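Local coordinates for protein RNA-directed RNA polymerase (Infectious pancreatic necrosis virus, PDB 3ZED) that copies the viral RNA genome as an RNA-dependent RNA polymerase, probably occurring both free and covalently attached to the genomic RNA, at residues P62-A76 with K90-P104. Sequence-based numbering, arbitrary orientation.
Sequences PRAIPTMVELETDAA and KDTVSVPEGTTAFYP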
loop_
_atom_site.group_PDB
_atom_site.type_symbol
_atom_site.label_atom_id
_atom_site.label_comp_id
_atom_site.label_asym_id
_atom_site.label_seq_id
_atom_site.Cartn_x
_atom_site.Cartn_y
_atom_site.Cartn_z
ATOM N N PRO B 62 -14.423 -20.636 15.775
ATOM C CA PRO B 62 -13.689 -20.995 14.547
ATOM C C PRO B 62 -14.559 -21.649 13.484
ATOM O O PRO B 62 -15.406 -22.503 13.780
ATOM C CB PRO B 62 -12.582 -21.937 15.038
ATOM C CG PRO B 62 -13.068 -22.461 16.344
ATOM C CD PRO B 62 -13.925 -21.388 16.944
ATOM N N ARG B 63 -14.346 -21.216 12.236
ATOM C CA ARG B 63 -15.047 -21.748 11.081
ATOM C C ARG B 63 -14.127 -22.735 10.364
ATOM O O ARG B 63 -12.901 -22.595 10.422
ATOM C CB ARG B 63 -15.527 -20.627 10.162
ATOM C CG ARG B 63 -16.497 -19.667 10.838
ATOM C CD ARG B 63 -16.242 -18.226 10.434
ATOM N NE ARG B 63 -14.865 -17.815 10.706
ATOM C CZ ARG B 63 -14.363 -16.618 10.422
ATOM N NH1 ARG B 63 -15.121 -15.688 9.851
ATOM N NH2 ARG B 63 -13.096 -16.345 10.695
ATOM N N ALA B 64 -14.715 -23.754 9.730
ATOM C CA ALA B 64 -13.974 -24.820 9.058
ATOM C C ALA B 64 -14.052 -24.707 7.524
ATOM O O ALA B 64 -15.002 -24.144 6.986
ATOM C CB ALA B 64 -14.500 -26.176 9.518
ATOM N N ILE B 65 -13.057 -25.262 6.835
ATOM C CA ILE B 65 -12.980 -25.256 5.372
ATOM C C ILE B 65 -13.227 -26.683 4.888
ATOM O O ILE B 65 -12.620 -27.589 5.461
ATOM C CB ILE B 65 -11.590 -24.712 4.911
ATOM C CG1 ILE B 65 -11.422 -23.232 5.279
ATOM C CG2 ILE B 65 -11.335 -24.958 3.409
ATOM C CD1 ILE B 65 -9.978 -22.721 5.329
ATOM N N PRO B 66 -14.045 -26.934 3.831
ATOM C CA PRO B 66 -14.220 -28.326 3.364
ATOM C C PRO B 66 -12.891 -28.931 2.888
ATOM O O PRO B 66 -12.008 -28.200 2.420
ATOM C CB PRO B 66 -15.240 -28.200 2.220
ATOM C CG PRO B 66 -15.905 -26.884 2.434
ATOM C CD PRO B 66 -14.839 -26.001 3.007
ATOM N N THR B 67 -12.746 -30.263 3.040
ATOM C CA THR B 67 -11.517 -30.974 2.681
ATOM C C THR B 67 -11.252 -30.865 1.161
ATOM O O THR B 67 -12.199 -30.833 0.370
ATOM C CB THR B 67 -11.544 -32.407 3.221
ATOM O OG1 THR B 67 -12.717 -33.090 2.776
ATOM C CG2 THR B 67 -11.514 -32.434 4.730
ATOM N N MET B 68 -9.962 -30.688 0.782
ATOM C CA MET B 68 -9.541 -30.518 -0.608
ATOM C C MET B 68 -9.832 -31.747 -1.440
ATOM O O MET B 68 -9.622 -32.876 -0.991
ATOM C CB MET B 68 -8.045 -30.159 -0.735
ATOM C CG MET B 68 -7.683 -28.816 -0.182
ATOM S SD MET B 68 -8.663 -27.447 -0.842
ATOM C CE MET B 68 -8.487 -26.291 0.462
ATOM N N VAL B 69 -10.301 -31.507 -2.668
ATOM C CA VAL B 69 -10.635 -32.523 -3.667
ATOM C C VAL B 69 -9.791 -32.254 -4.902
ATOM O O VAL B 69 -9.828 -31.144 -5.441
ATOM C CB VAL B 69 -12.150 -32.529 -3.995
ATOM C CG1 VAL B 69 -12.457 -33.435 -5.185
ATOM C CG2 VAL B 69 -12.977 -32.932 -2.777
ATOM N N GLU B 70 -9.024 -33.252 -5.338
ATOM C CA GLU B 70 -8.188 -33.148 -6.530
ATOM C C GLU B 70 -9.068 -33.341 -7.798
ATOM O O GLU B 70 -9.440 -34.467 -8.119
ATOM C CB GLU B 70 -7.037 -34.177 -6.452
ATOM C CG GLU B 70 -5.958 -34.014 -7.510
ATOM C CD GLU B 70 -4.554 -33.789 -6.985
ATOM O OE1 GLU B 70 -3.990 -34.718 -6.366
ATOM O OE2 GLU B 70 -4.006 -32.688 -7.218
ATOM N N LEU B 71 -9.426 -32.222 -8.477
ATOM C CA LEU B 71 -10.233 -32.184 -9.702
ATOM C C LEU B 71 -9.355 -31.955 -10.923
ATOM O O LEU B 71 -8.263 -31.401 -10.805
ATOM C CB LEU B 71 -11.289 -31.058 -9.638
ATOM C CG LEU B 71 -12.445 -31.144 -8.639
ATOM C CD1 LEU B 71 -13.433 -30.036 -8.900
ATOM C CD2 LEU B 71 -13.193 -32.447 -8.751
ATOM N N GLU B 72 -9.850 -32.338 -12.100
ATOM C CA GLU B 72 -9.167 -32.135 -13.374
ATOM C C GLU B 72 -9.346 -30.662 -13.775
ATOM O O GLU B 72 -10.483 -30.187 -13.848
ATOM C CB GLU B 72 -9.751 -33.103 -14.428
ATOM C CG GLU B 72 -9.022 -33.114 -15.759
ATOM C CD GLU B 72 -9.709 -33.873 -16.882
ATOM O OE1 GLU B 72 -10.962 -33.878 -16.937
ATOM O OE2 GLU B 72 -8.984 -34.427 -17.739
ATOM N N THR B 73 -8.227 -29.929 -13.979
ATOM C CA THR B 73 -8.241 -28.499 -14.352
ATOM C C THR B 73 -9.080 -28.277 -15.630
ATOM O O THR B 73 -9.804 -27.280 -15.700
ATOM C CB THR B 73 -6.823 -27.960 -14.501
ATOM O OG1 THR B 73 -6.056 -28.389 -13.383
ATOM C CG2 THR B 73 -6.771 -26.437 -14.563
ATOM N N ASP B 74 -9.026 -29.235 -16.596
ATOM C CA ASP B 74 -9.809 -29.219 -17.838
ATOM C C ASP B 74 -11.308 -29.201 -17.546
ATOM O O ASP B 74 -12.054 -28.544 -18.268
ATOM C CB ASP B 74 -9.473 -30.441 -18.717
ATOM C CG ASP B 74 -8.034 -30.531 -19.191
ATOM O OD1 ASP B 74 -7.312 -29.513 -19.101
ATOM O OD2 ASP B 74 -7.635 -31.615 -19.675
ATOM N N ALA B 75 -11.746 -29.919 -16.488
ATOM C CA ALA B 75 -13.148 -29.966 -16.079
ATOM C C ALA B 75 -13.550 -28.683 -15.354
ATOM O O ALA B 75 -14.624 -28.148 -15.633
ATOM C CB ALA B 75 -13.402 -31.170 -15.187
ATOM N N ALA B 76 -12.692 -28.187 -14.431
ATOM C CA ALA B 76 -12.972 -26.985 -13.642
ATOM C C ALA B 76 -12.853 -25.706 -14.464
ATOM O O ALA B 76 -13.649 -24.787 -14.262
ATOM C CB ALA B 76 -12.053 -26.918 -12.440
ATOM N N LYS B 90 -1.340 -26.398 -13.885
ATOM C CA LYS B 90 -1.281 -27.804 -13.471
ATOM C C LYS B 90 -2.470 -28.570 -14.071
ATOM O O LYS B 90 -3.508 -27.960 -14.323
ATOM C CB LYS B 90 -1.284 -27.921 -11.938
ATOM C CG LYS B 90 -0.021 -27.408 -11.266
ATOM C CD LYS B 90 -0.098 -27.584 -9.758
ATOM C CE LYS B 90 1.083 -26.982 -9.025
ATOM N NZ LYS B 90 1.058 -25.495 -8.999
ATOM N N ASP B 91 -2.322 -29.889 -14.307
ATOM C CA ASP B 91 -3.389 -30.732 -14.871
ATOM C C ASP B 91 -4.495 -31.022 -13.835
ATOM O O ASP B 91 -5.611 -31.390 -14.212
ATOM C CB ASP B 91 -2.810 -32.045 -15.430
ATOM C CG ASP B 91 -2.155 -32.927 -14.388
ATOM O OD1 ASP B 91 -1.164 -32.476 -13.766
ATOM O OD2 ASP B 91 -2.636 -34.066 -14.187
ATOM N N THR B 92 -4.181 -30.840 -12.535
ATOM C CA THR B 92 -5.120 -31.033 -11.430
ATOM C C THR B 92 -5.240 -29.766 -10.595
ATOM O O THR B 92 -4.281 -28.996 -10.484
ATOM C CB THR B 92 -4.722 -32.214 -10.543
ATOM O OG1 THR B 92 -3.388 -32.026 -10.065
ATOM C CG2 THR B 92 -4.871 -33.558 -11.242
ATOM N N VAL B 93 -6.424 -29.569 -9.994
ATOM C CA VAL B 93 -6.743 -28.420 -9.145
ATOM C C VAL B 93 -7.355 -28.937 -7.816
ATOM O O VAL B 93 -8.248 -29.783 -7.842
ATOM C CB VAL B 93 -7.645 -27.388 -9.905
ATOM C CG1 VAL B 93 -9.046 -27.919 -10.216
ATOM C CG2 VAL B 93 -7.717 -26.057 -9.182
ATOM N N SER B 94 -6.829 -28.479 -6.667
ATOM C CA SER B 94 -7.330 -28.893 -5.353
ATOM C C SER B 94 -8.343 -27.860 -4.856
ATOM O O SER B 94 -7.998 -26.699 -4.681
ATOM C CB SER B 94 -6.181 -29.086 -4.367
ATOM O OG SER B 94 -5.399 -27.908 -4.265
ATOM N N VAL B 95 -9.611 -28.266 -4.699
ATOM C CA VAL B 95 -10.689 -27.344 -4.319
ATOM C C VAL B 95 -11.422 -27.792 -3.030
ATOM O O VAL B 95 -11.597 -28.991 -2.819
ATOM C CB VAL B 95 -11.690 -27.116 -5.484
ATOM C CG1 VAL B 95 -11.024 -26.396 -6.655
ATOM C CG2 VAL B 95 -12.322 -28.419 -5.949
ATOM N N PRO B 96 -11.848 -26.836 -2.160
ATOM C CA PRO B 96 -12.554 -27.229 -0.924
ATOM C C PRO B 96 -13.993 -27.655 -1.223
ATOM O O PRO B 96 -14.911 -26.838 -1.169
ATOM C CB PRO B 96 -12.483 -25.965 -0.046
ATOM C CG PRO B 96 -11.729 -24.925 -0.844
ATOM C CD PRO B 96 -11.722 -25.366 -2.259
ATOM N N GLU B 97 -14.176 -28.942 -1.562
ATOM C CA GLU B 97 -15.463 -29.530 -1.947
ATOM C C GLU B 97 -15.854 -30.767 -1.127
ATOM O O GLU B 97 -16.982 -31.248 -1.273
ATOM C CB GLU B 97 -15.411 -29.938 -3.428
ATOM C CG GLU B 97 -16.035 -28.942 -4.387
ATOM C CD GLU B 97 -15.994 -29.349 -5.851
ATOM O OE1 GLU B 97 -16.211 -30.546 -6.156
ATOM O OE2 GLU B 97 -15.773 -28.456 -6.701
ATOM N N GLY B 98 -14.930 -31.277 -0.310
ATOM C CA GLY B 98 -15.108 -32.483 0.500
ATOM C C GLY B 98 -16.287 -32.496 1.452
ATOM O O GLY B 98 -16.784 -31.436 1.851
ATOM N N THR B 99 -16.728 -33.714 1.833
ATOM C CA THR B 99 -17.873 -33.947 2.727
ATOM C C THR B 99 -17.481 -33.694 4.184
ATOM O O THR B 99 -18.348 -33.437 5.020
ATOM C CB THR B 99 -18.473 -35.349 2.522
ATOM O OG1 THR B 99 -17.436 -36.333 2.500
ATOM C CG2 THR B 99 -19.296 -35.443 1.249
ATOM N N THR B 100 -16.173 -33.743 4.469
ATOM C CA THR B 100 -15.584 -33.468 5.778
ATOM C C THR B 100 -14.932 -32.087 5.713
ATOM O O THR B 100 -14.774 -31.535 4.623
ATOM C CB THR B 100 -14.605 -34.580 6.167
ATOM O OG1 THR B 100 -13.635 -34.727 5.132
ATOM C CG2 THR B 100 -15.305 -35.917 6.406
ATOM N N ALA B 101 -14.584 -31.514 6.864
ATOM C CA ALA B 101 -13.982 -30.187 6.912
ATOM C C ALA B 101 -12.753 -30.153 7.815
ATOM O O ALA B 101 -12.482 -31.120 8.540
ATOM C CB ALA B 101 -15.008 -29.172 7.391
ATOM N N PHE B 102 -12.007 -29.036 7.768
ATOM C CA PHE B 102 -10.831 -28.854 8.602
ATOM C C PHE B 102 -10.715 -27.418 9.105
ATOM O O PHE B 102 -11.064 -26.473 8.385
ATOM C CB PHE B 102 -9.548 -29.271 7.852
ATOM C CG PHE B 102 -9.087 -28.341 6.746
ATOM C CD1 PHE B 102 -9.547 -28.501 5.444
ATOM C CD2 PHE B 102 -8.165 -27.320 7.004
ATOM C CE1 PHE B 102 -9.120 -27.640 4.428
ATOM C CE2 PHE B 102 -7.736 -26.460 5.980
ATOM C CZ PHE B 102 -8.216 -26.623 4.704
ATOM N N TYR B 103 -10.169 -27.260 10.322
ATOM C CA TYR B 103 -9.876 -25.941 10.885
ATOM C C TYR B 103 -8.490 -25.526 10.426
ATOM O O TYR B 103 -7.530 -26.260 10.670
ATOM C CB TYR B 103 -9.990 -25.924 12.411
ATOM C CG TYR B 103 -11.413 -26.097 12.873
ATOM C CD1 TYR B 103 -12.323 -25.046 12.798
ATOM C CD2 TYR B 103 -11.861 -27.314 13.373
ATOM C CE1 TYR B 103 -13.645 -25.206 13.200
ATOM C CE2 TYR B 103 -13.181 -27.482 13.793
ATOM C CZ TYR B 103 -14.069 -26.423 13.705
ATOM O OH TYR B 103 -15.368 -26.568 14.118
ATOM N N PRO B 104 -8.357 -24.391 9.707
ATOM C CA PRO B 104 -7.022 -23.980 9.241
ATOM C C PRO B 104 -6.114 -23.546 10.402
ATOM O O PRO B 104 -6.590 -23.093 11.459
ATOM C CB PRO B 104 -7.333 -22.836 8.288
ATOM C CG PRO B 104 -8.606 -22.243 8.817
ATOM C CD PRO B 104 -9.393 -23.408 9.315
#
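Phe102 sets CG between its backbone N and carbonyl carbon (chi1 72°), which swings the ring toward Ile65; Ile65 CB lies over one face as a CH-pi contact, and Ile65 CG2, anti to the backbone N, packs 3.6 Å from Phe102 CE1. The two residues also form a hydrogen-bonded antiparallel pair. The Met68 methyl reaches the ring edge: its chain bends at chi2 (-54°), and the side chain runs alongside Pro96, with CE 3.8 Å from Pro96 CG. Beyond Phe102, Ala64 CB lies over a face of the Tyr103 ring. Thr67 is gripped through backbone and side chain: its N donates to Thr100 O, its O accepts a bond from Gly98 N, and its OG1 pairs with Thr100 OG1 at 3.0 Å. Paired backbone bonds then join Val69 to Val95 and Leu71 to Val93, while Leu71 CD1 packs 3.5 Å from Val95 CG2. Thr92 OG1 donates to Glu70 OE2 from above the carboxylate plane (3.0 Å). Where strand 65-72 gives way to a helix, Thr73 OG1 donates to Lys90 O at 2.7 Å. Val95 and Pro96 rest on helix 260-278, and Ser94 O accepts a bond from Tyr251 OH, a predicted GTP-binding residue. The whole is a three-stranded antiparallel sheet with 65-72 in the middle: segment 90-104, turning at the inverse gamma turn centred on Pro96 and again at 99-100, pairs with it first through 92-98, then through 101-102.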